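Local coordinates for protein Non-ribosomal peptide synthetase (Methanobrevibacter ruminantium, PDB 6VTJ) that carries a phosphopantetheine arm on its thiolation domain and probably releases the bound peptide by NAD(P)H-dependent reduction in its reductase domain, at residues 270-275 against 283-288. Sequence-based numbering, arbitrary orientation.
Sequences EAYPNQ and YYEQDL
Tyr272 lays one face of its ring on the backbone of Tyr284 in a CH-pi contact. CA of Tyr284 stands 3.6 Å from the centroid of the Tyr272 ring, only 8° off the normal; the electron-rich face suits this weakly polarised C-H. Tyr284 O lies over the same ring, 3.4 Å from Tyr272 CD2, but has its polar partner in Ser266 OG. With CG anti to the carbonyl carbon (chi1 -62°), the Tyr272 ring is carried across to 283-288. Apolar packing adds Tyr272 CD1 against Tyr284 CB at 3.8 Å.

Gln275 makes van der Waals contact through both CG and its amide: Gln275 OE1 lies 3.6 Å from Tyr284 CB, and Gln275 CG 3.8 Å from Tyr284 CG. Tyr272 OH touches the Tyr283 ring obliquely, 3.7 Å from Tyr283 CE2.

The polar contact is Glu285 OE2, in the Tyr272 ring plane and 3.5 Å from Tyr272 CE2, where the positive ring edge probably favours a carboxylate. An alanine in place of Tyr272 would remove this ring and is likely to leave the Tyr284 backbone uncovered on that side.

Within 283-288, Gln286 OE1 accepts the Tyr284 N-H at 2.9 Å, while Tyr284 OH is hydrogen-bonded to Ser264 O. Both segments belong to the long loop joining strand 252-258 of the Rossmann-type sheet to helix 291-308; Tyr283 also packs on helix 94-99, and Leu288 bridges that helix and helix 291-308.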
loop_
_atom_site.group_PDB
_atom_site.type_symbol
_atom_site.label_atom_id
_atom_site.label_comp_id
_atom_site.label_asym_id
_atom_site.label_seq_id
_atom_site.Cartn_x
_atom_site.Cartn_y
_atom_site.Cartn_z
ATOM N N GLU A 270 25.052 -14.324 -1.550
ATOM C CA GLU A 270 26.472 -14.365 -1.218
ATOM C C GLU A 270 26.891 -13.149 -0.403
ATOM O O GLU A 270 27.760 -13.260 0.465
ATOM C CB GLU A 270 27.303 -14.468 -2.501
ATOM N N ALA A 271 26.276 -11.992 -0.655
ATOM C CA ALA A 271 26.642 -10.742 -0.000
ATOM C C ALA A 271 25.868 -10.472 1.286
ATOM O O ALA A 271 26.237 -9.558 2.034
ATOM C CB ALA A 271 26.431 -9.570 -0.962
ATOM N N TYR A 272 24.803 -11.229 1.559
ATOM C CA TYR A 272 23.988 -11.038 2.761
ATOM C C TYR A 272 23.695 -12.400 3.349
ATOM O O TYR A 272 22.584 -12.932 3.232
ATOM C CB TYR A 272 22.705 -10.269 2.444
ATOM C CG TYR A 272 22.987 -8.888 1.927
ATOM C CD1 TYR A 272 23.146 -7.834 2.803
ATOM C CD2 TYR A 272 23.116 -8.638 0.560
ATOM C CE1 TYR A 272 23.424 -6.564 2.353
ATOM C CE2 TYR A 272 23.394 -7.351 0.095
ATOM C CZ TYR A 272 23.541 -6.321 1.005
ATOM O OH TYR A 272 23.811 -5.033 0.605
ATOM N N PRO A 273 24.677 -13.011 3.993
ATOM C CA PRO A 273 24.484 -14.351 4.531
ATOM C C PRO A 273 23.779 -14.296 5.876
ATOM O O PRO A 273 23.967 -13.370 6.670
ATOM C CB PRO A 273 25.918 -14.866 4.673
ATOM C CG PRO A 273 26.691 -13.619 5.039
ATOM C CD PRO A 273 25.998 -12.455 4.351
ATOM N N ASN A 274 22.950 -15.310 6.120
ATOM C CA ASN A 274 22.189 -15.415 7.369
ATOM C C ASN A 274 21.322 -14.179 7.605
ATOM O O ASN A 274 21.253 -13.651 8.718
ATOM C CB ASN A 274 23.112 -15.656 8.569
ATOM C CG ASN A 274 24.209 -16.664 8.277
ATOM O OD1 ASN A 274 23.942 -17.851 8.073
ATOM N ND2 ASN A 274 25.458 -16.200 8.289
ATOM N N GLN A 275 20.647 -13.719 6.556
ATOM C CA GLN A 275 19.826 -12.521 6.659
ATOM C C GLN A 275 18.524 -12.805 7.398
ATOM O O GLN A 275 17.848 -13.811 7.148
ATOM C CB GLN A 275 19.518 -11.954 5.272
ATOM C CG GLN A 275 18.840 -10.602 5.308
ATOM C CD GLN A 275 19.735 -9.529 5.888
ATOM O OE1 GLN A 275 20.901 -9.403 5.509
ATOM N NE2 GLN A 275 19.195 -8.747 6.816
ATOM N N TYR A 283 18.028 -2.806 3.981
ATOM C CA TYR A 283 18.490 -3.199 2.659
ATOM C C TYR A 283 19.325 -4.469 2.717
ATOM O O TYR A 283 20.302 -4.541 3.467
ATOM C CB TYR A 283 19.319 -2.085 2.031
ATOM C CG TYR A 283 19.722 -2.402 0.617
ATOM C CD1 TYR A 283 18.759 -2.613 -0.347
ATOM C CD2 TYR A 283 21.063 -2.508 0.250
ATOM C CE1 TYR A 283 19.097 -2.896 -1.653
ATOM C CE2 TYR A 283 21.426 -2.793 -1.076
ATOM C CZ TYR A 283 20.429 -2.984 -2.021
ATOM O OH TYR A 283 20.724 -3.278 -3.341
ATOM N N TYR A 284 18.968 -5.447 1.882
ATOM C CA TYR A 284 19.775 -6.650 1.707
ATOM C C TYR A 284 19.717 -7.143 0.253
ATOM O O TYR A 284 19.740 -8.353 0.005
ATOM C CB TYR A 284 19.325 -7.749 2.689
ATOM C CG TYR A 284 17.854 -8.094 2.584
ATOM C CD1 TYR A 284 16.878 -7.263 3.139
ATOM C CD2 TYR A 284 17.434 -9.240 1.913
ATOM C CE1 TYR A 284 15.524 -7.571 3.026
ATOM C CE2 TYR A 284 16.103 -9.556 1.809
ATOM C CZ TYR A 284 15.148 -8.722 2.363
ATOM O OH TYR A 284 13.812 -9.037 2.237
ATOM N N GLU A 285 19.611 -6.219 -0.706
ATOM C CA GLU A 285 19.470 -6.539 -2.134
ATOM C C GLU A 285 18.270 -7.446 -2.409
ATOM O O GLU A 285 18.348 -8.413 -3.175
ATOM C CB GLU A 285 20.759 -7.141 -2.698
ATOM C CG GLU A 285 21.671 -6.058 -3.227
ATOM C CD GLU A 285 23.023 -6.554 -3.687
ATOM O OE1 GLU A 285 23.064 -7.364 -4.639
ATOM O OE2 GLU A 285 24.041 -6.120 -3.085
ATOM N N GLN A 286 17.144 -7.112 -1.784
ATOM C CA GLN A 286 15.867 -7.728 -2.098
ATOM C C GLN A 286 15.336 -7.164 -3.413
ATOM O O GLN A 286 15.827 -6.158 -3.936
ATOM C CB GLN A 286 14.857 -7.494 -0.964
ATOM C CG GLN A 286 14.464 -6.021 -0.739
ATOM C CD GLN A 286 15.338 -5.296 0.312
ATOM O OE1 GLN A 286 16.559 -5.400 0.292
ATOM N NE2 GLN A 286 14.696 -4.560 1.229
ATOM N N ASP A 287 14.317 -7.824 -3.945
ATOM C CA ASP A 287 13.688 -7.405 -5.202
ATOM C C ASP A 287 12.926 -6.099 -4.988
ATOM O O ASP A 287 11.919 -6.063 -4.276
ATOM C CB ASP A 287 12.775 -8.522 -5.704
ATOM C CG ASP A 287 11.981 -8.148 -6.945
ATOM O OD1 ASP A 287 12.383 -7.242 -7.703
ATOM O OD2 ASP A 287 10.931 -8.786 -7.161
ATOM N N LEU A 288 13.406 -5.024 -5.599
ATOM C CA LEU A 288 12.792 -3.707 -5.495
ATOM C C LEU A 288 12.382 -3.184 -6.864
ATOM O O LEU A 288 12.457 -1.986 -7.128
ATOM C CB LEU A 288 13.741 -2.727 -4.804
ATOM C CG LEU A 288 13.954 -3.017 -3.315
ATOM C CD1 LEU A 288 15.131 -2.223 -2.739
ATOM C CD2 LEU A 288 12.686 -2.718 -2.558
#